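Acetylxylan esterase A (Aspergillus awamori, PDB 5X6S) removes acetyl side groups from the backbone of acetylated xylans and xylo-oligosaccharides, acting as a secreted serine esterase of the CE1 family. Local coordinates at residues Q5-F10 and M19-P24; A129-E134 and E181-G186; A137-Y142 and P192-Y197. One frame throughout, in Å; residues are numbered along the deposited sequence.

The three contacts follow the alpha/beta-hydrolase sheet from its rim to its middle. Contact 1 pairs the edge strand 3-7 with strand 18-23. Contact 3 pairs two central parallel strands, 138-142 and 193-199. Their centres lie about 23 Å apart, with nearest atoms about 16 Å apart. Contact 2 joins the ends of the two helices that precede the strands of contact 3. These two contacts touch: A129 CB reaches P192 CG at 3.6 Å. Contact 3 comes nearest the probable nucleophile, with the side chain of Y142 about 7 Å from that of S119. A sodium ion sits at contact 2, between this chain and the second subunit.

Contact 1: residues Q5-F10 and M19-P24; sequences QQVTDF and MYIYVP
Residues Q5-V7 and M19-V23 run antiparallel as neighbouring strands, with short axes 4.6 Å apart at closest approach and N-to-C directions at 139°. Q5 and I21 form a hydrogen-bonded pair. Q5 N donates to I21 O at 2.9 Å, and I21 N returns a bond to Q5 O at 2.8 Å. Q6 and Y20 make the next, non-hydrogen-bonded pair. V7 N then donates to M19 O. A water sits beyond this bond. It donates to V7 O and accepts from M19 N and Q6 NE2, tying the side-chain amide to both backbones.

Q6 and Y20 share one face of the sheet. The glutamine chain is extended, with CG anti to the backbone N (chi1 -180°), and it runs across the tyrosine ring. Its CG lies over one ring face, 4.2 Å from the centroid, in a CH-pi contact. The amide and ring planes are 31° apart. Q5, V7, M19 and I21 point to the other face. M19 is extended and lies beside V7, with SD 3.8 Å from V7 CB. The same sulfur meets F10 obliquely, 3.7 Å from CD2, in a Met-aromatic contact. M19 also packs on M98 and T102 of helix 91-106, and the Y20 backbone bonds to that of Y66 in strand 63-68. The arrangement is a beta hairpin at the edge of the alpha/beta-hydrolase sheet.

Contact 2: residues A129-E134 and E181-G186; sequences AATYPE and EAMYSG. With NA (sodium ion), chain G.
Y184 lies across the end of the 129-134 segment. Its CB is 3.9 Å from A130 O. CG stands anti to the backbone N (chi1 -170°), which swings the ring across toward P133 and E134. CD2 comes 4.1 Å from P133 CG, which lies at the ring edge. CE2 is 3.8 Å from E134 OE1, also at the edge near the ring plane. The carboxylate is turned 74° from the ring, so the two flat groups do not stack. At the tip, OH bonds to S111 OG of the second subunit. H86 and Y187 stack on the tyrosine ring.

M183 fills the other end of the contact. Its CB meets T131 CG2 at 3.9 Å, and its SD packs 3.7 Å from A130 CB. T131 OG1 is held by V127 O of its own helix. Within 181-186, G186 N donates to E181 OE2 at 2.8 Å, linking the two ends of that range.

E134 O binds the sodium ion at 2.9 Å, together with two waters and E134 O of the second subunit. The ion thus bridges two copies of the protein in the crystal. The contact joins the C-terminal end of helix 120-131 and the residues after it to M183 and Y184, which follow helix 173-182. H86 links the two sides, bonding through ND1 to T131 O and through its backbone to M183. Helix 91-106 packs on T131 and Y132.

Contact 3: residues A137-Y142 and P192-Y197; sequences AAATVY and PRMQIY
A137 O is gripped by two groups: R193 N donates to it at 3.1 Å, and a water donates at 2.8 Å. R193 N approaches from above the carbonyl plane. The water also accepts from R193 NE, so it ties the arginine side chain to the start of 137-142. Beyond the bend at chi3 (-76°), the guanidinium turns one face to A138 CB. W271 completes its setting through a hydrogen bond from NH2 and a cation-pi contact.

Strands 138-142 and 193-197 then run parallel, their directions only 11° apart. A139 and V141 each exchange backbone bonds with two residues of strand 193-197. V141 N to Q195 O and Y197 N to V141 O are both 2.7 Å. These are neighbouring central strands of the alpha/beta-hydrolase fold. Strand 113-118, which leads to S119, the probable nucleophile, flanks strand 138-142 on its other side.

On one face, T140 OG1 donates to Q195 OE1 at 2.9 Å. Q195 NE2 bonds to Q250 OE1. Y142 and Y197 lie side by side as an offset stack, centroids 4.5 Å apart and planes at 21°. Y142 OH bonds to D268 OD1 and to H264 N. On the other face, V141 CG2 presses tightly on I196 CD1 at 3.5 Å, and M194 SD packs against A139 CB. Helix 120-131 covers this side, with N126 touching both V141 and M194.

Contact 1: residues Q5-F10 and M19-P24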
ATOM      1  N   GLN A   5      24.303  -7.164   4.052  1.00 20.91           N
ATOM      2  CA  GLN A   5      24.954  -6.058   3.329  1.00 22.72           C
ATOM      3  C   GLN A   5      24.459  -4.754   3.936  1.00 21.95           C
ATOM      4  O   GLN A   5      23.241  -4.605   4.222  1.00 21.58           O
ATOM      5  CB  GLN A   5      24.602  -6.060   1.825  1.00 25.10           C
ATOM      6  CG  GLN A   5      24.857  -7.401   1.087  1.00 34.92           C
ATOM      7  CD  GLN A   5      23.583  -8.000   0.348  1.00 44.16           C
ATOM      8  OE1 GLN A   5      22.694  -8.684   0.972  1.00 43.61           O
ATOM      9  NE2 GLN A   5      23.529  -7.795  -0.975  1.00 43.80           N
ATOM     10  N   GLN A   6      25.376  -3.813   4.094  1.00 19.75           N
ATOM     11  CA  GLN A   6      24.997  -2.439   4.389  1.00 20.69           C
ATOM     12  C   GLN A   6      24.627  -1.670   3.118  1.00 20.55           C
ATOM     13  O   GLN A   6      25.286  -1.812   2.097  1.00 21.50           O
ATOM     14  CB  GLN A   6      26.086  -1.712   5.138  1.00 20.54           C
ATOM     15  CG  GLN A   6      25.712  -0.287   5.457  1.00 21.22           C
ATOM     16  CD  GLN A   6      26.678   0.431   6.361  1.00 24.64           C
ATOM     17  OE1 GLN A   6      27.768  -0.054   6.646  1.00 23.94           O
ATOM     18  NE2 GLN A   6      26.283   1.601   6.811  1.00 22.16           N
ATOM     19  N   VAL A   7      23.563  -0.878   3.179  1.00 19.74           N
ATOM     20  CA  VAL A   7      23.112  -0.069   2.090  1.00 19.14           C
ATOM     21  C   VAL A   7      23.149   1.372   2.533  1.00 21.05           C
ATOM     22  O   VAL A   7      22.613   1.743   3.575  1.00 19.46           O
ATOM     23  CB  VAL A   7      21.696  -0.455   1.587  1.00 18.90           C
ATOM     24  CG1 VAL A   7      21.236   0.507   0.503  1.00 17.47           C
ATOM     25  CG2 VAL A   7      21.663  -1.929   1.143  1.00 19.69           C
ATOM     26  N   THR A   8      23.776   2.196   1.712  1.00 23.76           N
ATOM     27  CA  THR A   8      24.089   3.554   2.087  1.00 27.82           C
ATOM     28  C   THR A   8      23.355   4.603   1.335  1.00 28.25           C
ATOM     29  O   THR A   8      23.260   5.735   1.797  1.00 33.80           O
ATOM     30  CB  THR A   8      25.604   3.820   1.982  1.00 28.67           C
ATOM     31  OG1 THR A   8      25.839   5.119   2.453  1.00 35.66           O
ATOM     32  CG2 THR A   8      26.104   3.747   0.622  1.00 26.03           C
ATOM     33  N   ASP A   9      22.809   4.310   0.180  1.00 29.26           N
ATOM     34  CA  ASP A   9      22.131   5.437  -0.526  1.00 32.16           C
ATOM     35  C   ASP A   9      20.704   5.031  -0.833  1.00 30.01           C
ATOM     36  O   ASP A   9      20.360   4.706  -1.981  1.00 33.02           O
ATOM     37  CB  ASP A   9      22.941   5.770  -1.792  1.00 35.47           C
ATOM     38  CG  ASP A   9      22.339   6.905  -2.627  1.00 42.07           C
ATOM     39  OD1 ASP A   9      22.240   8.046  -2.098  1.00 48.77           O
ATOM     40  OD2 ASP A   9      22.005   6.655  -3.833  1.00 45.00           O
ATOM     41  N   PHE A  10      19.857   5.013   0.185  1.00 23.79           N
ATOM     42  CA  PHE A  10      18.527   4.430  -0.000  1.00 21.58           C
ATOM     43  C   PHE A  10      17.434   5.482  -0.051  1.00 21.41           C
ATOM     44  O   PHE A  10      16.259   5.134  -0.021  1.00 21.44           O
ATOM     45  CB  PHE A  10      18.231   3.404   1.100  1.00 20.01           C
ATOM     46  CG  PHE A  10      18.386   3.949   2.482  1.00 17.77           C
ATOM     47  CD1 PHE A  10      17.344   4.637   3.084  1.00 17.83           C
ATOM     48  CD2 PHE A  10      19.593   3.786   3.187  1.00 16.67           C
ATOM     49  CE1 PHE A  10      17.495   5.189   4.372  1.00 16.79           C
ATOM     50  CE2 PHE A  10      19.744   4.333   4.474  1.00 17.71           C
ATOM     51  CZ  PHE A  10      18.695   4.974   5.079  1.00 18.06           C
ATOM     52  N   MET A  19      21.329   1.188   7.384  1.00 15.71           N
ATOM     53  CA  MET A  19      20.488   0.202   6.767  1.00 16.75           C
ATOM     54  C   MET A  19      21.300  -1.046   6.457  1.00 15.71           C
ATOM     55  O   MET A  19      22.318  -0.948   5.765  1.00 17.03           O
ATOM     56  CB  MET A  19      19.879   0.724   5.472  1.00 16.25           C
ATOM     57  CG  MET A  19      19.090  -0.306   4.734  1.00 17.31           C
ATOM     58  SD  MET A  19      18.372   0.309   3.226  1.00 16.97           S
ATOM     59  CE  MET A  19      17.690  -1.184   2.514  1.00 19.12           C
ATOM     60  N   TYR A  20      20.884  -2.176   6.989  1.00 15.17           N
ATOM     61  CA  TYR A  20      21.488  -3.468   6.658  1.00 16.73           C
ATOM     62  C   TYR A  20      20.411  -4.396   6.190  1.00 17.68           C
ATOM     63  O   TYR A  20      19.322  -4.439   6.774  1.00 17.79           O
ATOM     64  CB  TYR A  20      22.231  -4.091   7.835  1.00 17.63           C
ATOM     65  CG  TYR A  20      23.349  -3.208   8.382  1.00 17.32           C
ATOM     66  CD1 TYR A  20      23.071  -2.147   9.209  1.00 18.46           C
ATOM     67  CD2 TYR A  20      24.659  -3.424   8.029  1.00 20.56           C
ATOM     68  CE1 TYR A  20      24.077  -1.348   9.753  1.00 19.71           C
ATOM     69  CE2 TYR A  20      25.687  -2.632   8.549  1.00 17.68           C
ATOM     70  CZ  TYR A  20      25.381  -1.592   9.405  1.00 20.14           C
ATOM     71  OH  TYR A  20      26.358  -0.765   9.873  1.00 21.84           O
ATOM     72  N   ILE A  21      20.689  -5.166   5.145  1.00 17.21           N
ATOM     73  CA  ILE A  21      19.732  -6.165   4.662  1.00 17.71           C
ATOM     74  C   ILE A  21      20.293  -7.564   4.576  1.00 16.79           C
ATOM     75  O   ILE A  21      21.475  -7.767   4.247  1.00 16.97           O
ATOM     76  CB  ILE A  21      19.124  -5.799   3.295  1.00 18.15           C
ATOM     77  CG1 ILE A  21      20.186  -5.725   2.204  1.00 19.44           C
ATOM     78  CG2 ILE A  21      18.459  -4.457   3.381  1.00 19.82           C
ATOM     79  CD1 ILE A  21      19.534  -5.548   0.812  1.00 21.27           C
ATOM     80  N   TYR A  22      19.461  -8.545   4.910  1.00 16.36           N
ATOM     81  CA  TYR A  22      19.794  -9.916   4.643  1.00 16.65           C
ATOM     82  C   TYR A  22      19.004 -10.370   3.434  1.00 17.08           C
ATOM     83  O   TYR A  22      17.773 -10.453   3.481  1.00 15.42           O
ATOM     84  CB  TYR A  22      19.535 -10.852   5.817  1.00 16.20           C
ATOM     85  CG  TYR A  22      19.969 -12.275   5.519  1.00 15.75           C
ATOM     86  CD1 TYR A  22      21.293 -12.681   5.687  1.00 16.45           C
ATOM     87  CD2 TYR A  22      19.072 -13.217   5.072  1.00 16.52           C
ATOM     88  CE1 TYR A  22      21.695 -14.010   5.368  1.00 17.62           C
ATOM     89  CE2 TYR A  22      19.449 -14.520   4.786  1.00 15.65           C
ATOM     90  CZ  TYR A  22      20.780 -14.914   4.941  1.00 17.72           C
ATOM     91  OH  TYR A  22      21.144 -16.219   4.662  1.00 17.61           O
ATOM     92  N   VAL A  23      19.739 -10.733   2.382  1.00 17.54           N
ATOM     93  CA  VAL A  23      19.131 -11.296   1.177  1.00 19.51           C
ATOM     94  C   VAL A  23      19.424 -12.805   1.154  1.00 20.20           C
ATOM     95  O   VAL A  23      20.592 -13.195   1.048  1.00 20.25           O
ATOM     96  CB  VAL A  23      19.662 -10.629  -0.119  1.00 20.56           C
ATOM     97  CG1 VAL A  23      18.930 -11.175  -1.333  1.00 22.11           C
ATOM     98  CG2 VAL A  23      19.484  -9.111  -0.074  1.00 20.35           C
ATOM     99  N   PRO A  24      18.391 -13.646   1.320  1.00 19.18           N
ATOM    100  CA  PRO A  24      18.697 -15.064   1.425  1.00 19.70           C
ATOM    101  C   PRO A  24      19.170 -15.692   0.109  1.00 21.19           C
ATOM    102  O   PRO A  24      18.906 -15.171  -0.966  1.00 19.43           O
ATOM    103  CB  PRO A  24      17.368 -15.675   1.832  1.00 20.04           C
ATOM    104  CG  PRO A  24      16.319 -14.746   1.277  1.00 19.16           C
ATOM    105  CD  PRO A  24      16.952 -13.380   1.422  1.00 18.27           C
TER
HETATM  106  O   HOH W   1      23.564   2.398   6.069  1.00 16.88           O

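Contact 2: residues A129-E134 and E181-G186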
ATOM      1  N   ALA A 129       3.876   1.901  12.163  1.00 16.40           N
ATOM      2  CA  ALA A 129       2.490   1.598  11.807  1.00 16.26           C
ATOM      3  C   ALA A 129       1.646   2.890  11.677  1.00 15.95           C
ATOM      4  O   ALA A 129       0.781   2.979  10.831  1.00 18.06           O
ATOM      5  CB  ALA A 129       1.877   0.653  12.828  1.00 16.13           C
ATOM      6  N   ALA A 130       1.874   3.837  12.558  1.00 15.97           N
ATOM      7  CA  ALA A 130       1.135   5.099  12.618  1.00 16.20           C
ATOM      8  C   ALA A 130       1.610   6.140  11.613  1.00 16.31           C
ATOM      9  O   ALA A 130       0.796   6.926  11.099  1.00 16.46           O
ATOM     10  CB  ALA A 130       1.249   5.667  14.006  1.00 17.19           C
ATOM     11  N   THR A 131       2.909   6.185  11.348  1.00 16.31           N
ATOM     12  CA  THR A 131       3.479   7.246  10.496  1.00 16.01           C
ATOM     13  C   THR A 131       3.523   6.834   9.013  1.00 16.24           C
ATOM     14  O   THR A 131       3.333   7.688   8.155  1.00 16.85           O
ATOM     15  CB  THR A 131       4.895   7.669  10.940  1.00 16.87           C
ATOM     16  OG1 THR A 131       5.718   6.509  11.138  1.00 15.92           O
ATOM     17  CG2 THR A 131       4.864   8.515  12.231  1.00 15.38           C
ATOM     18  N   TYR A 132       3.813   5.551   8.725  1.00 16.92           N
ATOM     19  CA  TYR A 132       3.831   4.979   7.352  1.00 17.09           C
ATOM     20  C   TYR A 132       2.875   3.766   7.210  1.00 18.52           C
ATOM     21  O   TYR A 132       3.261   2.708   6.735  1.00 18.93           O
ATOM     22  CB  TYR A 132       5.301   4.706   6.873  1.00 16.79           C
ATOM     23  CG  TYR A 132       6.089   5.957   7.011  1.00 16.52           C
ATOM     24  CD1 TYR A 132       6.159   6.879   5.962  1.00 18.30           C
ATOM     25  CD2 TYR A 132       6.682   6.304   8.234  1.00 16.86           C
ATOM     26  CE1 TYR A 132       6.816   8.075   6.119  1.00 16.61           C
ATOM     27  CE2 TYR A 132       7.351   7.502   8.395  1.00 16.71           C
ATOM     28  CZ  TYR A 132       7.388   8.394   7.326  1.00 17.40           C
ATOM     29  OH  TYR A 132       8.010   9.602   7.498  1.00 18.47           O
ATOM     30  N   PRO A 133       1.584   3.923   7.642  1.00 20.03           N
ATOM     31  CA  PRO A 133       0.643   2.775   7.577  1.00 18.91           C
ATOM     32  C   PRO A 133       0.536   2.136   6.189  1.00 18.38           C
ATOM     33  O   PRO A 133       0.367   0.924   6.083  1.00 18.54           O
ATOM     34  CB  PRO A 133      -0.700   3.407   7.978  1.00 18.62           C
ATOM     35  CG  PRO A 133      -0.535   4.880   7.679  1.00 18.69           C
ATOM     36  CD  PRO A 133       0.891   5.151   8.074  1.00 19.18           C
ATOM     37  N   GLU A 134       0.700   2.952   5.141  1.00 18.64           N
ATOM     38  CA  GLU A 134       0.633   2.532   3.732  1.00 17.62           C
ATOM     39  C   GLU A 134       1.649   1.480   3.325  1.00 18.35           C
ATOM     40  O   GLU A 134       1.419   0.770   2.377  1.00 18.08           O
ATOM     41  CB  GLU A 134       0.759   3.746   2.783  1.00 18.23           C
ATOM     42  CG  GLU A 134       2.157   4.424   2.692  1.00 18.92           C
ATOM     43  CD  GLU A 134       2.496   5.402   3.813  1.00 18.93           C
ATOM     44  OE1 GLU A 134       1.684   5.542   4.761  1.00 18.57           O
ATOM     45  OE2 GLU A 134       3.580   6.046   3.765  1.00 18.03           O
ATOM     46  N   GLU A 181      -3.752   8.809  14.804  1.00 22.92           N
ATOM     47  CA  GLU A 181      -4.291   9.429  13.608  1.00 23.94           C
ATOM     48  C   GLU A 181      -3.499  10.705  13.267  1.00 22.26           C
ATOM     49  O   GLU A 181      -3.242  10.982  12.092  1.00 21.44           O
ATOM     50  CB  GLU A 181      -5.783   9.709  13.784  1.00 24.95           C
ATOM     51  CG  GLU A 181      -6.547  10.072  12.496  1.00 30.17           C
ATOM     52  CD  GLU A 181      -6.322  11.531  11.979  1.00 32.92           C
ATOM     53  OE1 GLU A 181      -5.949  12.431  12.803  1.00 35.03           O
ATOM     54  OE2 GLU A 181      -6.538  11.764  10.749  1.00 32.95           O
ATOM     55  N   ALA A 182      -3.126  11.471  14.295  1.00 19.96           N
ATOM     56  CA  ALA A 182      -2.469  12.745  14.102  1.00 21.08           C
ATOM     57  C   ALA A 182      -1.061  12.590  13.460  1.00 22.24           C
ATOM     58  O   ALA A 182      -0.498  13.538  12.899  1.00 20.51           O
ATOM     59  CB  ALA A 182      -2.356  13.462  15.429  1.00 22.76           C
ATOM     60  N   MET A 183      -0.502  11.372  13.563  1.00 21.31           N
ATOM     61  CA  MET A 183       0.818  11.095  12.981  1.00 20.82           C
ATOM     62  C   MET A 183       0.752  11.041  11.444  1.00 21.16           C
ATOM     63  O   MET A 183       1.777  11.174  10.780  1.00 22.29           O
ATOM     64  CB  MET A 183       1.370   9.797  13.541  1.00 20.81           C
ATOM     65  CG  MET A 183       1.469   9.856  15.060  1.00 21.42           C
ATOM     66  SD  MET A 183       2.560   8.626  15.769  1.00 22.13           S
ATOM     67  CE  MET A 183       2.427   9.128  17.467  1.00 19.56           C
ATOM     68  N   TYR A 184      -0.411  10.745  10.887  1.00 19.91           N
ATOM     69  CA  TYR A 184      -0.654  10.972   9.479  1.00 21.41           C
ATOM     70  C   TYR A 184      -2.061  11.560   9.341  1.00 21.99           C
ATOM     71  O   TYR A 184      -3.002  10.835   8.972  1.00 22.27           O
ATOM     72  CB  TYR A 184      -0.501   9.667   8.650  1.00 21.32           C
ATOM     73  CG  TYR A 184      -0.509   9.831   7.155  1.00 21.57           C
ATOM     74  CD1 TYR A 184      -0.804  11.049   6.550  1.00 20.18           C
ATOM     75  CD2 TYR A 184      -0.200   8.746   6.308  1.00 21.50           C
ATOM     76  CE1 TYR A 184      -0.800  11.180   5.179  1.00 19.97           C
ATOM     77  CE2 TYR A 184      -0.229   8.870   4.941  1.00 20.37           C
ATOM     78  CZ  TYR A 184      -0.539  10.077   4.362  1.00 20.08           C
ATOM     79  OH  TYR A 184      -0.597  10.205   2.982  1.00 19.82           O
ATOM     80  N   SER A 185      -2.229  12.857   9.608  1.00 23.02           N
ATOM     81  CA  SER A 185      -3.622  13.362   9.643  1.00 25.12           C
ATOM     82  C   SER A 185      -4.325  13.289   8.307  1.00 23.41           C
ATOM     83  O   SER A 185      -3.731  13.561   7.240  1.00 22.79           O
ATOM     84  CB  SER A 185      -3.825  14.740  10.303  1.00 28.82           C
ATOM     85  OG  SER A 185      -3.127  15.718   9.635  1.00 33.46           O
ATOM     86  N   GLY A 186      -5.573  12.858   8.372  1.00 21.78           N
ATOM     87  CA  GLY A 186      -6.395  12.747   7.182  1.00 24.68           C
ATOM     88  C   GLY A 186      -6.280  11.431   6.450  1.00 23.67           C
ATOM     89  O   GLY A 186      -7.055  11.145   5.546  1.00 23.64           O
TER
HETATM   90 NA    NA G 305       0.560   0.089  -0.352  1.00 29.11          NA
HETATM   91  O   HOH W   2       0.050   2.405  -0.712  1.00 35.54           O
HETATM   92  O   HOH W   3       1.251  -1.695   0.220  1.00 39.25           O

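Contact 3: residues A137-Y142 and P192-Y197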
ATOM      1  N   ALA A 137       1.622  -4.457   5.731  1.00 16.57           N
ATOM      2  CA  ALA A 137       0.491  -5.372   5.752  1.00 16.47           C
ATOM      3  C   ALA A 137       0.161  -5.812   7.159  1.00 16.87           C
ATOM      4  O   ALA A 137      -1.005  -6.021   7.502  1.00 18.24           O
ATOM      5  CB  ALA A 137       0.805  -6.583   4.888  1.00 18.06           C
ATOM      6  N   ALA A 138       1.190  -5.939   8.010  1.00 16.63           N
ATOM      7  CA  ALA A 138       1.034  -6.400   9.414  1.00 17.26           C
ATOM      8  C   ALA A 138       2.281  -6.086  10.156  1.00 16.63           C
ATOM      9  O   ALA A 138       3.357  -5.884   9.519  1.00 16.47           O
ATOM     10  CB  ALA A 138       0.742  -7.910   9.493  1.00 16.74           C
ATOM     11  N   ALA A 139       2.172  -6.040  11.478  1.00 16.64           N
ATOM     12  CA  ALA A 139       3.253  -5.703  12.384  1.00 16.43           C
ATOM     13  C   ALA A 139       3.156  -6.553  13.608  1.00 17.52           C
ATOM     14  O   ALA A 139       2.011  -6.843  14.056  1.00 16.34           O
ATOM     15  CB  ALA A 139       3.177  -4.268  12.820  1.00 17.27           C
ATOM     16  N   THR A 140       4.312  -6.900  14.194  1.00 16.28           N
ATOM     17  CA  THR A 140       4.359  -7.658  15.480  1.00 16.64           C
ATOM     18  C   THR A 140       5.207  -6.869  16.444  1.00 16.35           C
ATOM     19  O   THR A 140       6.374  -6.550  16.144  1.00 16.72           O
ATOM     20  CB  THR A 140       4.864  -9.140  15.281  1.00 16.19           C
ATOM     21  OG1 THR A 140       3.943  -9.871  14.450  1.00 17.89           O
ATOM     22  CG2 THR A 140       4.999  -9.893  16.628  1.00 16.00           C
ATOM     23  N   VAL A 141       4.670  -6.574  17.614  1.00 15.95           N
ATOM     24  CA  VAL A 141       5.287  -5.743  18.626  1.00 16.94           C
ATOM     25  C   VAL A 141       5.677  -6.618  19.821  1.00 18.19           C
ATOM     26  O   VAL A 141       4.786  -7.238  20.468  1.00 18.95           O
ATOM     27  CB  VAL A 141       4.331  -4.588  19.059  1.00 17.36           C
ATOM     28  CG1 VAL A 141       4.890  -3.714  20.133  1.00 16.25           C
ATOM     29  CG2 VAL A 141       3.915  -3.738  17.844  1.00 18.02           C
ATOM     30  N   TYR A 142       6.980  -6.723  20.066  1.00 17.38           N
ATOM     31  CA  TYR A 142       7.531  -7.440  21.245  1.00 18.39           C
ATOM     32  C   TYR A 142       7.921  -6.467  22.377  1.00 17.59           C
ATOM     33  O   TYR A 142       9.045  -5.939  22.428  1.00 17.45           O
ATOM     34  CB  TYR A 142       8.714  -8.369  20.878  1.00 16.76           C
ATOM     35  CG  TYR A 142       8.299  -9.568  20.107  1.00 17.01           C
ATOM     36  CD1 TYR A 142       7.662 -10.647  20.753  1.00 16.91           C
ATOM     37  CD2 TYR A 142       8.497  -9.660  18.728  1.00 16.21           C
ATOM     38  CE1 TYR A 142       7.234 -11.741  20.047  1.00 18.60           C
ATOM     39  CE2 TYR A 142       8.062 -10.809  18.003  1.00 16.06           C
ATOM     40  CZ  TYR A 142       7.459 -11.838  18.687  1.00 18.30           C
ATOM     41  OH  TYR A 142       7.031 -12.959  18.059  1.00 18.64           O
ATOM     42  N   PRO A 192      -1.415  -1.541   8.860  1.00 18.05           N
ATOM     43  CA  PRO A 192      -1.056  -2.948   9.168  1.00 19.05           C
ATOM     44  C   PRO A 192      -1.944  -3.588  10.250  1.00 18.00           C
ATOM     45  O   PRO A 192      -2.289  -2.914  11.244  1.00 18.97           O
ATOM     46  CB  PRO A 192       0.394  -2.845   9.677  1.00 18.91           C
ATOM     47  CG  PRO A 192       0.543  -1.411  10.139  1.00 18.03           C
ATOM     48  CD  PRO A 192      -0.345  -0.603   9.233  1.00 19.47           C
ATOM     49  N   ARG A 193      -2.231  -4.873  10.077  1.00 18.30           N
ATOM     50  CA  ARG A 193      -2.815  -5.698  11.146  1.00 18.14           C
ATOM     51  C   ARG A 193      -1.779  -5.770  12.284  1.00 18.17           C
ATOM     52  O   ARG A 193      -0.624  -6.121  12.036  1.00 17.81           O
ATOM     53  CB  ARG A 193      -3.135  -7.072  10.614  1.00 17.53           C
ATOM     54  CG  ARG A 193      -4.093  -7.109   9.458  1.00 19.92           C
ATOM     55  CD  ARG A 193      -4.301  -8.565   8.965  1.00 21.02           C
ATOM     56  NE  ARG A 193      -3.171  -9.093   8.167  1.00 23.33           N
ATOM     57  CZ  ARG A 193      -2.231  -9.916   8.635  1.00 21.44           C
ATOM     58  NH1 ARG A 193      -2.265 -10.316   9.881  1.00 17.71           N
ATOM     59  NH2 ARG A 193      -1.244 -10.326   7.842  1.00 21.88           N
ATOM     60  N   MET A 194      -2.176  -5.418  13.514  1.00 17.84           N
ATOM     61  CA  MET A 194      -1.292  -5.314  14.642  1.00 18.06           C
ATOM     62  C   MET A 194      -1.366  -6.526  15.577  1.00 19.05           C
ATOM     63  O   MET A 194      -2.448  -6.940  15.972  1.00 18.68           O
ATOM     64  CB  MET A 194      -1.583  -4.063  15.454  1.00 17.16           C
ATOM     65  CG  MET A 194      -1.562  -2.751  14.704  1.00 18.35           C
ATOM     66  SD  MET A 194       0.047  -2.456  13.866  1.00 18.66           S
ATOM     67  CE  MET A 194       1.086  -2.273  15.266  1.00 16.51           C
ATOM     68  N   GLN A 195      -0.203  -7.042  15.963  1.00 18.31           N
ATOM     69  CA  GLN A 195      -0.077  -8.102  16.963  1.00 18.61           C
ATOM     70  C   GLN A 195       0.866  -7.626  18.022  1.00 18.43           C
ATOM     71  O   GLN A 195       2.050  -7.315  17.738  1.00 18.19           O
ATOM     72  CB  GLN A 195       0.464  -9.375  16.311  1.00 19.29           C
ATOM     73  CG  GLN A 195       0.643 -10.534  17.243  1.00 19.27           C
ATOM     74  CD  GLN A 195       1.210 -11.746  16.506  1.00 21.30           C
ATOM     75  OE1 GLN A 195       2.357 -11.712  16.002  1.00 20.07           O
ATOM     76  NE2 GLN A 195       0.409 -12.800  16.394  1.00 18.23           N
ATOM     77  N   ILE A 196       0.367  -7.551  19.261  1.00 18.43           N
ATOM     78  CA  ILE A 196       1.057  -6.916  20.391  1.00 17.63           C
ATOM     79  C   ILE A 196       1.364  -7.943  21.496  1.00 19.33           C
ATOM     80  O   ILE A 196       0.433  -8.468  22.128  1.00 19.77           O
ATOM     81  CB  ILE A 196       0.188  -5.773  20.987  1.00 18.00           C
ATOM     82  CG1 ILE A 196      -0.374  -4.879  19.883  1.00 17.89           C
ATOM     83  CG2 ILE A 196       0.913  -5.020  22.123  1.00 17.10           C
ATOM     84  CD1 ILE A 196       0.658  -4.166  18.996  1.00 18.26           C
ATOM     85  N   TYR A 197       2.649  -8.217  21.749  1.00 18.56           N
ATOM     86  CA  TYR A 197       3.082  -9.066  22.851  1.00 19.34           C
ATOM     87  C   TYR A 197       3.583  -8.218  24.015  1.00 19.74           C
ATOM     88  O   TYR A 197       4.225  -7.194  23.824  1.00 21.13           O
ATOM     89  CB  TYR A 197       4.263  -9.950  22.447  1.00 19.36           C
ATOM     90  CG  TYR A 197       3.997 -11.089  21.484  1.00 16.72           C
ATOM     91  CD1 TYR A 197       3.984 -10.899  20.084  1.00 16.24           C
ATOM     92  CD2 TYR A 197       3.828 -12.386  21.962  1.00 19.11           C
ATOM     93  CE1 TYR A 197       3.799 -11.987  19.211  1.00 15.70           C
ATOM     94  CE2 TYR A 197       3.672 -13.476  21.086  1.00 18.65           C
ATOM     95  CZ  TYR A 197       3.655 -13.280  19.724  1.00 17.96           C
ATOM     96  OH  TYR A 197       3.501 -14.384  18.905  1.00 16.22           O
TER
HETATM   97  O   HOH W   4      -2.951  -7.267   5.853  1.00 36.14           O